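Local coordinates for protein acetyltransferase (Klebsiella pneumoniae, PDB 5XUN) that probably transfers the acetyl group of acetyl-CoA to the amino group of glycyl-tRNA(Gly), as the toxin of a type II toxin-antitoxin pair, at residues G95-D100 / K142-R147; M111-V116 / L148-L153. The protein carries 1 engineered substitution. One frame throughout, in Å; residues are numbered along the deposited sequence.

Contact 1 (G95-D100 / K142-R147); sequences GRLAID and KAFFLR. Engineered in segment 142-147: Phe-145 (natural residue Tyr). With ACO (acetyl coenzyme *a), chain E.
The acetyl-CoA cleft of the GNAT fold runs between these segments, with Leu-97 of strand 88-99 reaching across it to Phe-144 and Phe-145 of helix 139-147. One methyl does the bridging: Leu-97 CD2 lies 3.8 Å from Phe-144 CE2 and 4.3 Å from Phe-145 CZ, and meets both rings obliquely. The leucine has CG anti to the backbone N (chi1 168°), which places CD2 against the Phe-144 and Phe-145 rings; its side chain and that of Phe-144 cross at about a right angle. The two rings also meet each other, Phe-144 CD2 standing 3.8 Å above the centre of the Phe-145 ring. Phe-145 is an engineered residue, tyrosine in the natural protein, and its edge points at the acetyl carbon C of the cofactor. Over one face of Phe-144, toward the rim, lies the cofactor carbon CCP, while O2A of the diphosphate sits at the ring edge. The strand backbone grips the pantetheine arm as a further strand would: N4P of acetyl-CoA donates to Leu-97 O at 2.8 Å, distinctly bent (136°), and Ile-99 N donates to O9P at 2.9 Å, almost straight (173°). Arg-147, its chain bent at chi3, brings NH1 to 3.0 Å from O8A of the 3'-phosphate. Gly-105, Gly-107, Gly-109 and Glu-110 add backbone N-H bonds to the cofactor. Polar main-chain groups on the strand side and aromatic carbon on the helix side thus hold the arm between them, and the nearby guanidinium would help to offset the phosphate charge.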
ATOM      1  N   GLY B  95      10.822  -2.957  -4.324  1.00 18.55           N
ATOM      2  CA  GLY B  95      11.245  -4.315  -4.617  1.00 25.04           C
ATOM      3  C   GLY B  95      12.564  -4.360  -5.359  1.00 31.26           C
ATOM      4  O   GLY B  95      13.408  -5.216  -5.090  1.00 23.32           O
ATOM      5  N   ARG B  96      12.767  -3.418  -6.279  1.00 27.91           N
ATOM      6  CA  ARG B  96      13.904  -3.393  -7.179  1.00 21.60           C
ATOM      7  C   ARG B  96      14.163  -1.966  -7.617  1.00 27.97           C
ATOM      8  O   ARG B  96      13.230  -1.180  -7.804  1.00 16.50           O
ATOM      9  CB  ARG B  96      13.655  -4.223  -8.436  1.00 28.29           C
ATOM     10  CG  ARG B  96      13.723  -5.691  -8.223  1.00 44.10           C
ATOM     11  CD  ARG B  96      12.888  -6.386  -9.249  1.00 26.49           C
ATOM     12  NE  ARG B  96      12.516  -7.692  -8.742  1.00 27.20           N
ATOM     13  CZ  ARG B  96      11.433  -7.913  -8.016  1.00 30.64           C
ATOM     14  NH1 ARG B  96      10.617  -6.906  -7.720  1.00 46.20           N
ATOM     15  NH2 ARG B  96      11.172  -9.136  -7.590  1.00 35.09           N
ATOM     16  N   LEU B  97      15.440  -1.664  -7.836  1.00 17.70           N
ATOM     17  CA  LEU B  97      15.869  -0.406  -8.422  1.00 16.51           C
ATOM     18  C   LEU B  97      17.167  -0.678  -9.166  1.00 23.03           C
ATOM     19  O   LEU B  97      18.059  -1.336  -8.624  1.00 20.45           O
ATOM     20  CB  LEU B  97      16.077   0.665  -7.348  1.00 15.48           C
ATOM     21  CG  LEU B  97      16.796   1.920  -7.846  1.00 29.60           C
ATOM     22  CD1 LEU B  97      15.796   2.825  -8.503  1.00 19.11           C
ATOM     23  CD2 LEU B  97      17.529   2.641  -6.725  1.00 32.44           C
ATOM     24  N   ALA B  98      17.267  -0.201 -10.404  1.00 23.38           N
ATOM     25  CA  ALA B  98      18.444  -0.480 -11.211  1.00 30.14           C
ATOM     26  C   ALA B  98      18.634   0.625 -12.237  1.00 29.09           C
ATOM     27  O   ALA B  98      17.663   1.127 -12.808  1.00 29.37           O
ATOM     28  CB  ALA B  98      18.338  -1.840 -11.917  1.00 30.75           C
ATOM     29  N   ILE B  99      19.894   0.996 -12.452  1.00 33.07           N
ATOM     30  CA  ILE B  99      20.305   1.969 -13.458  1.00 33.99           C
ATOM     31  C   ILE B  99      21.272   1.275 -14.409  1.00 25.62           C
ATOM     32  O   ILE B  99      22.122   0.496 -13.972  1.00 25.41           O
ATOM     33  CB  ILE B  99      20.966   3.208 -12.815  1.00 30.56           C
ATOM     34  CG1 ILE B  99      19.982   3.944 -11.907  1.00 30.04           C
ATOM     35  CG2 ILE B  99      21.506   4.149 -13.878  1.00 26.62           C
ATOM     36  CD1 ILE B  99      18.953   4.760 -12.665  1.00 20.75           C
ATOM     37  N   ASP B 100      21.134   1.541 -15.705  1.00 30.69           N
ATOM     38  CA  ASP B 100      22.038   0.938 -16.677  1.00 38.98           C
ATOM     39  C   ASP B 100      23.465   1.460 -16.516  1.00 35.15           C
ATOM     40  O   ASP B 100      23.681   2.644 -16.238  1.00 36.62           O
ATOM     41  CB  ASP B 100      21.552   1.196 -18.100  1.00 35.30           C
ATOM     42  CG  ASP B 100      22.446   0.541 -19.137  1.00 44.73           C
ATOM     43  OD1 ASP B 100      22.401  -0.706 -19.247  1.00 36.83           O
ATOM     44  OD2 ASP B 100      23.192   1.263 -19.834  1.00 44.65           O
ATOM     45  N   LYS B 142      23.351  -1.250  -0.078  1.00 32.41           N
ATOM     46  CA  LYS B 142      23.060  -0.818   1.285  1.00 33.29           C
ATOM     47  C   LYS B 142      23.701   0.529   1.583  1.00 37.01           C
ATOM     48  O   LYS B 142      23.051   1.433   2.119  1.00 38.25           O
ATOM     49  CB  LYS B 142      23.545  -1.871   2.277  1.00 30.73           C
ATOM     50  CG  LYS B 142      23.430  -1.439   3.710  1.00 31.72           C
ATOM     51  CD  LYS B 142      23.686  -2.598   4.638  1.00 35.18           C
ATOM     52  CE  LYS B 142      23.750  -2.122   6.068  1.00 31.60           C
ATOM     53  NZ  LYS B 142      23.827  -3.270   6.991  1.00 40.92           N
ATOM     54  N   ALA B 143      24.979   0.687   1.231  1.00 35.12           N
ATOM     55  CA  ALA B 143      25.639   1.971   1.441  1.00 29.82           C
ATOM     56  C   ALA B 143      24.951   3.069   0.646  1.00 29.82           C
ATOM     57  O   ALA B 143      24.851   4.213   1.105  1.00 33.63           O
ATOM     58  CB  ALA B 143      27.117   1.867   1.062  1.00 36.17           C
ATOM     59  N   PHE B 144      24.477   2.737  -0.556  1.00 29.02           N
ATOM     60  CA  PHE B 144      23.719   3.686  -1.363  1.00 32.99           C
ATOM     61  C   PHE B 144      22.495   4.195  -0.606  1.00 31.64           C
ATOM     62  O   PHE B 144      22.248   5.404  -0.546  1.00 27.95           O
ATOM     63  CB  PHE B 144      23.316   3.018  -2.680  1.00 26.93           C
ATOM     64  CG  PHE B 144      22.318   3.794  -3.489  1.00 29.62           C
ATOM     65  CD1 PHE B 144      22.713   4.897  -4.227  1.00 22.73           C
ATOM     66  CD2 PHE B 144      20.988   3.397  -3.543  1.00 24.74           C
ATOM     67  CE1 PHE B 144      21.801   5.604  -4.981  1.00 24.07           C
ATOM     68  CE2 PHE B 144      20.070   4.100  -4.301  1.00 21.48           C
ATOM     69  CZ  PHE B 144      20.476   5.208  -5.015  1.00 24.19           C
ATOM     70  N   PHE B 145      21.714   3.284  -0.022  1.00 28.23           N
ATOM     71  CA  PHE B 145      20.491   3.703   0.657  1.00 34.44           C
ATOM     72  C   PHE B 145      20.802   4.413   1.969  1.00 36.98           C
ATOM     73  O   PHE B 145      20.139   5.396   2.319  1.00 29.61           O
ATOM     74  CB  PHE B 145      19.572   2.501   0.885  1.00 22.43           C
ATOM     75  CG  PHE B 145      18.889   2.010  -0.370  1.00 28.49           C
ATOM     76  CD1 PHE B 145      18.013   2.834  -1.064  1.00 20.86           C
ATOM     77  CD2 PHE B 145      19.115   0.731  -0.850  1.00 30.02           C
ATOM     78  CE1 PHE B 145      17.383   2.403  -2.210  1.00 18.93           C
ATOM     79  CE2 PHE B 145      18.486   0.291  -2.001  1.00 27.26           C
ATOM     80  CZ  PHE B 145      17.616   1.132  -2.682  1.00 22.57           C
ATOM     81  N   LEU B 146      21.821   3.944   2.695  1.00 33.23           N
ATOM     82  CA  LEU B 146      22.217   4.604   3.937  1.00 34.79           C
ATOM     83  C   LEU B 146      22.605   6.055   3.698  1.00 25.06           C
ATOM     84  O   LEU B 146      22.279   6.932   4.507  1.00 41.42           O
ATOM     85  CB  LEU B 146      23.367   3.842   4.590  1.00 31.67           C
ATOM     86  CG  LEU B 146      22.983   2.475   5.163  1.00 38.30           C
ATOM     87  CD1 LEU B 146      24.200   1.745   5.704  1.00 40.71           C
ATOM     88  CD2 LEU B 146      21.934   2.626   6.255  1.00 30.48           C
ATOM     89  N   ARG B 147      23.289   6.334   2.586  1.00 30.14           N
ATOM     90  CA  ARG B 147      23.719   7.699   2.312  1.00 29.17           C
ATOM     91  C   ARG B 147      22.540   8.606   1.995  1.00 33.03           C
ATOM     92  O   ARG B 147      22.585   9.807   2.290  1.00 28.35           O
ATOM     93  CB  ARG B 147      24.724   7.714   1.161  1.00 37.67           C
ATOM     94  CG  ARG B 147      25.896   8.649   1.398  1.00 50.00           C
ATOM     95  CD  ARG B 147      26.836   8.723   0.198  1.00 47.60           C
ATOM     96  NE  ARG B 147      26.949   7.456  -0.523  1.00 55.56           N
ATOM     97  CZ  ARG B 147      26.659   7.305  -1.812  1.00 71.15           C
ATOM     98  NH1 ARG B 147      26.782   6.118  -2.399  1.00 52.47           N
ATOM     99  NH2 ARG B 147      26.246   8.347  -2.520  1.00 69.34           N
TER
HETATM  100  N1A ACO E 201      23.705  14.068  -7.802  1.00 59.17           N
HETATM  101  C2A ACO E 201      24.081  13.049  -7.000  1.00 61.60           C
HETATM  102  N3A ACO E 201      25.173  12.286  -7.209  1.00 64.79           N
HETATM  103  C4A ACO E 201      25.983  12.508  -8.276  1.00 67.89           C
HETATM  104  C5A ACO E 201      25.633  13.607  -9.198  1.00 68.91           C
HETATM  105  C6A ACO E 201      24.418  14.401  -8.902  1.00 68.82           C
HETATM  106  N6A ACO E 201      24.046  15.424  -9.711  1.00 60.87           N
HETATM  107  N7A ACO E 201      26.569  13.627 -10.160  1.00 59.60           N
HETATM  108  C8A ACO E 201      27.435  12.628  -9.881  1.00 60.87           C
HETATM  109  N9A ACO E 201      27.111  11.967  -8.757  1.00 76.24           N
HETATM  110  C1B ACO E 201      27.883  10.804  -8.225  1.00 79.35           C
HETATM  111  C2B ACO E 201      28.404  10.977  -6.803  1.00 76.49           C
HETATM  112  O2B ACO E 201      29.797  11.321  -6.814  1.00 46.51           O
HETATM  113  C3B ACO E 201      28.183   9.625  -6.150  1.00 78.00           C
HETATM  114  O3B ACO E 201      29.372   8.845  -6.250  1.00 92.95           O
HETATM  115  P3B ACO E 201      29.824   7.806  -5.101  1.00 89.81           P
HETATM  116  O7A ACO E 201      30.511   8.667  -4.068  1.00 86.23           O
HETATM  117  O8A ACO E 201      28.530   7.190  -4.622  1.00 82.46           O
HETATM  118  O9A ACO E 201      30.734   6.842  -5.828  1.00 73.63           O
HETATM  119  C4B ACO E 201      27.121   8.943  -7.002  1.00 77.83           C
HETATM  120  O4B ACO E 201      27.042   9.645  -8.244  1.00 63.97           O
HETATM  121  C5B ACO E 201      25.732   8.925  -6.370  1.00 78.83           C
HETATM  122  O5B ACO E 201      25.075   7.726  -6.777  1.00 62.69           O
HETATM  123  P1A ACO E 201      24.063   7.690  -8.032  1.00 44.33           P
HETATM  124  O1A ACO E 201      24.791   8.136  -9.272  1.00 42.85           O
HETATM  125  O2A ACO E 201      22.760   8.349  -7.663  1.00 44.57           O
HETATM  126  O3A ACO E 201      23.802   6.112  -8.105  1.00 49.46           O
HETATM  127  P2A ACO E 201      23.840   5.288  -9.483  1.00 37.68           P
HETATM  128  O4A ACO E 201      23.233   6.106 -10.592  1.00 32.17           O
HETATM  129  O5A ACO E 201      25.210   4.679  -9.659  1.00 53.43           O
HETATM  130  O6A ACO E 201      22.811   4.121  -9.078  1.00 43.11           O
HETATM  131  CBP ACO E 201      22.476   1.938  -8.219  1.00 35.44           C
HETATM  132  CCP ACO E 201      23.111   3.292  -7.957  1.00 32.03           C
HETATM  133  CDP ACO E 201      21.024   2.118  -8.638  1.00 34.28           C
HETATM  134  CEP ACO E 201      22.561   1.084  -6.962  1.00 31.72           C
HETATM  135  CAP ACO E 201      23.315   1.323  -9.333  1.00 36.97           C
HETATM  136  OAP ACO E 201      24.641   1.121  -8.827  1.00 37.48           O
HETATM  137  C9P ACO E 201      22.776   0.007  -9.804  1.00 28.52           C
HETATM  138  O9P ACO E 201      21.899  -0.054 -10.655  1.00 36.55           O
HETATM  139  N8P ACO E 201      23.336  -1.058  -9.248  1.00 35.14           N
HETATM  140  C7P ACO E 201      23.183  -2.387  -9.796  1.00 33.16           C
HETATM  141  C6P ACO E 201      21.852  -3.010  -9.399  1.00 35.39           C
HETATM  142  C5P ACO E 201      21.613  -2.743  -7.935  1.00 41.55           C
HETATM  143  O5P ACO E 201      22.357  -3.214  -7.088  1.00 31.52           O
HETATM  144  N4P ACO E 201      20.564  -1.973  -7.656  1.00 32.93           N
HETATM  145  C3P ACO E 201      20.270  -1.542  -6.305  1.00 28.47           C
HETATM  146  C2P ACO E 201      19.650  -2.646  -5.462  1.00 35.06           C
HETATM  147  S1P ACO E 201      17.932  -2.303  -5.280  1.00 55.04           S
HETATM  148  C   ACO E 201      17.692  -3.202  -3.913  1.00 28.54           C
HETATM  149  O   ACO E 201      18.680  -3.565  -3.305  1.00 25.69           O
HETATM  150  CH3 ACO E 201      16.287  -3.530  -3.492  1.00 27.18           C

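Contact 2 (M111-V116 / L148-L153); sequences MLVAHV and LGFIQL
The Phe-150 ring meets Val-113 at its edge: CG1 of the valine lies near the ring plane, 4.2 Å from Phe-150 CE1. Further round this ring, Phe-145 and Tyr-163 make edge-to-face pairs with it, and Leu-132, Val-134 and Leu-161 also touch it. The other half of the contact is aliphatic. Val-113 and Leu-148 reach toward each other tip to tip, and a single methyl of the leucine, CD1, meets both branches of the valine, at 3.9 Å from Val-113 CG2 and 4.0 Å from Val-113 CG1. With CG1 anti to the backbone N (chi1 173°), Val-113 directs one branch at the ring while both remain against the leucine. Between the two partners of the valine comes Gly-149, whose positive phi of 106° closes helix 139-147 in a Schellman motif. The turn brings Leu-148 and Phe-150 onto the same valine. Helix 108-126 is thereby joined to the turn between helix 139-147 and strand 151-152, with Phe-150 against strands 131-135 and 160-164, while Leu-112 and Val-116 of helix 108-126 rest on Tyr-63 of strand 59-71, and Met-111, Leu-112 and His-115 on Ile-7 of strand 6-9.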
ATOM      1  N   MET B 111      17.950  10.207  -8.271  1.00 29.84           N
ATOM      2  CA  MET B 111      16.746  10.802  -8.839  1.00 33.77           C
ATOM      3  C   MET B 111      15.587   9.815  -8.865  1.00 37.73           C
ATOM      4  O   MET B 111      14.433  10.204  -8.644  1.00 23.78           O
ATOM      5  CB  MET B 111      17.027  11.354 -10.237  1.00 30.21           C
ATOM      6  CG  MET B 111      15.751  11.773 -10.942  1.00 37.07           C
ATOM      7  SD  MET B 111      15.858  13.171 -12.049  1.00 83.96           S
ATOM      8  CE  MET B 111      15.645  14.460 -10.823  1.00 58.39           C
ATOM      9  N   LEU B 112      15.868   8.538  -9.125  1.00 23.11           N
ATOM     10  CA  LEU B 112      14.804   7.545  -9.059  1.00 27.60           C
ATOM     11  C   LEU B 112      14.246   7.434  -7.644  1.00 19.88           C
ATOM     12  O   LEU B 112      13.028   7.346  -7.458  1.00 28.80           O
ATOM     13  CB  LEU B 112      15.310   6.191  -9.562  1.00 16.97           C
ATOM     14  CG  LEU B 112      15.261   6.030 -11.081  1.00 26.41           C
ATOM     15  CD1 LEU B 112      15.573   4.606 -11.479  1.00 18.85           C
ATOM     16  CD2 LEU B 112      13.915   6.454 -11.629  1.00 21.45           C
ATOM     17  N   VAL B 113      15.117   7.439  -6.632  1.00 17.07           N
ATOM     18  CA  VAL B 113      14.648   7.357  -5.252  1.00 20.98           C
ATOM     19  C   VAL B 113      13.791   8.573  -4.894  1.00 25.80           C
ATOM     20  O   VAL B 113      12.798   8.458  -4.166  1.00 26.73           O
ATOM     21  CB  VAL B 113      15.840   7.192  -4.294  1.00 22.89           C
ATOM     22  CG1 VAL B 113      15.379   7.278  -2.844  1.00 24.06           C
ATOM     23  CG2 VAL B 113      16.543   5.875  -4.562  1.00 16.08           C
ATOM     24  N   ALA B 114      14.169   9.760  -5.376  1.00 18.27           N
ATOM     25  CA  ALA B 114      13.336  10.934  -5.135  1.00 18.16           C
ATOM     26  C   ALA B 114      11.961  10.761  -5.768  1.00 24.39           C
ATOM     27  O   ALA B 114      10.940  11.113  -5.162  1.00 21.70           O
ATOM     28  CB  ALA B 114      14.016  12.195  -5.670  1.00 13.88           C
ATOM     29  N   HIS B 115      11.914  10.192  -6.974  1.00 16.75           N
ATOM     30  CA  HIS B 115      10.634   9.915  -7.610  1.00 13.94           C
ATOM     31  C   HIS B 115       9.840   8.873  -6.828  1.00 25.51           C
ATOM     32  O   HIS B 115       8.613   8.998  -6.684  1.00 24.44           O
ATOM     33  CB  HIS B 115      10.865   9.468  -9.050  1.00 20.03           C
ATOM     34  CG  HIS B 115       9.611   9.362  -9.856  1.00 20.16           C
ATOM     35  ND1 HIS B 115       8.750   8.289  -9.758  1.00 14.75           N
ATOM     36  CD2 HIS B 115       9.067  10.201 -10.770  1.00 20.09           C
ATOM     37  CE1 HIS B 115       7.736   8.467 -10.586  1.00 15.60           C
ATOM     38  NE2 HIS B 115       7.896   9.626 -11.200  1.00 17.35           N
ATOM     39  N   VAL B 116      10.520   7.839  -6.316  1.00 12.39           N
ATOM     40  CA  VAL B 116       9.870   6.869  -5.433  1.00 17.65           C
ATOM     41  C   VAL B 116       9.211   7.581  -4.262  1.00 23.17           C
ATOM     42  O   VAL B 116       8.062   7.299  -3.906  1.00 19.43           O
ATOM     43  CB  VAL B 116      10.880   5.825  -4.928  1.00 14.59           C
ATOM     44  CG1 VAL B 116      10.229   4.942  -3.834  1.00  8.30           C
ATOM     45  CG2 VAL B 116      11.450   4.999  -6.081  1.00 18.80           C
ATOM     46  N   LEU B 148      21.485   8.056   1.396  1.00 32.70           N
ATOM     47  CA  LEU B 148      20.263   8.804   1.134  1.00 29.56           C
ATOM     48  C   LEU B 148      19.418   9.012   2.381  1.00 27.66           C
ATOM     49  O   LEU B 148      18.397   9.704   2.310  1.00 37.01           O
ATOM     50  CB  LEU B 148      19.439   8.090   0.055  1.00 30.83           C
ATOM     51  CG  LEU B 148      20.152   8.023  -1.292  1.00 24.96           C
ATOM     52  CD1 LEU B 148      19.379   7.190  -2.295  1.00 27.22           C
ATOM     53  CD2 LEU B 148      20.336   9.443  -1.806  1.00 30.99           C
ATOM     54  N   GLY B 149      19.809   8.433   3.508  1.00 29.18           N
ATOM     55  CA  GLY B 149      19.136   8.663   4.764  1.00 26.80           C
ATOM     56  C   GLY B 149      18.276   7.529   5.256  1.00 30.97           C
ATOM     57  O   GLY B 149      17.587   7.697   6.266  1.00 34.14           O
ATOM     58  N   PHE B 150      18.301   6.376   4.596  1.00 23.89           N
ATOM     59  CA  PHE B 150      17.523   5.259   5.099  1.00 24.93           C
ATOM     60  C   PHE B 150      18.070   4.839   6.457  1.00 27.37           C
ATOM     61  O   PHE B 150      19.249   5.025   6.760  1.00 31.99           O
ATOM     62  CB  PHE B 150      17.566   4.081   4.129  1.00 32.05           C
ATOM     63  CG  PHE B 150      16.685   4.244   2.912  1.00 31.20           C
ATOM     64  CD1 PHE B 150      16.991   5.180   1.940  1.00 25.02           C
ATOM     65  CD2 PHE B 150      15.567   3.445   2.734  1.00 16.13           C
ATOM     66  CE1 PHE B 150      16.197   5.329   0.816  1.00 22.99           C
ATOM     67  CE2 PHE B 150      14.767   3.587   1.609  1.00 23.47           C
ATOM     68  CZ  PHE B 150      15.081   4.526   0.649  1.00 19.83           C
ATOM     69  N   ILE B 151      17.199   4.294   7.290  1.00 25.83           N
ATOM     70  CA  ILE B 151      17.580   3.894   8.635  1.00 27.71           C
ATOM     71  C   ILE B 151      17.692   2.378   8.670  1.00 36.29           C
ATOM     72  O   ILE B 151      16.976   1.658   7.963  1.00 31.96           O
ATOM     73  CB  ILE B 151      16.602   4.427   9.706  1.00 35.46           C
ATOM     74  CG1 ILE B 151      15.229   3.789   9.562  1.00 32.71           C
ATOM     75  CG2 ILE B 151      16.467   5.930   9.580  1.00 34.87           C
ATOM     76  CD1 ILE B 151      14.882   2.869  10.684  1.00 38.88           C
ATOM     77  N   GLN B 152      18.522   1.916   9.559  1.00 30.00           N
ATOM     78  CA  GLN B 152      18.791   0.525   9.640  1.00 31.89           C
ATOM     79  C   GLN B 152      17.863  -0.217  10.551  1.00 28.71           C
ATOM     80  O   GLN B 152      17.688   0.125  11.637  1.00 32.18           O
ATOM     81  CB  GLN B 152      20.236   0.352  10.097  1.00 42.43           C
ATOM     82  CG  GLN B 152      20.562  -1.016  10.567  1.00 43.59           C
ATOM     83  CD  GLN B 152      20.866  -1.916   9.433  1.00 47.57           C
ATOM     84  OE1 GLN B 152      21.904  -1.824   8.841  1.00 53.37           O
ATOM     85  NE2 GLN B 152      19.991  -2.843   9.182  1.00 49.15           N
ATOM     86  N   LEU B 153      17.287  -1.265  10.048  1.00 36.68           N
ATOM     87  CA  LEU B 153      16.398  -2.109  10.808  1.00 44.77           C
ATOM     88  C   LEU B 153      17.135  -3.328  11.364  1.00 43.81           C
ATOM     89  O   LEU B 153      18.161  -3.669  10.866  1.00 45.79           O
ATOM     90  CB  LEU B 153      15.256  -2.587   9.925  1.00 33.80           C
ATOM     91  CG  LEU B 153      14.243  -1.634   9.317  1.00 37.27           C
ATOM     92  CD1 LEU B 153      13.345  -2.294   8.306  1.00 24.41           C
ATOM     93  CD2 LEU B 153      13.416  -0.921  10.341  1.00 31.40           C
TER

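In the fold
Contacts 1 and 2 lie about 8 Å apart, centre to centre, and both reach the same mixed sheet. Their segments alternate along the chain: strand 88-99, helix 108-126, helix 139-147, then strand 151-152, so each contact links an earlier element to a later one and the two interlock. They touch directly where Phe-145 O probably accepts a hydrogen bond from Phe-150 N, and where Leu-112 CD1 packs against Leu-97 CD1 and Ile-99 CD1. Lys-142 and Gln-152 add a polar link between helix 139-147 and strand 151-152. Contact 1 lines the acetyl-CoA pocket, while contact 2 forms adjoining hydrophobic core, so the wall of the cofactor cleft is backed by the hydrophobic core of the GNAT domain.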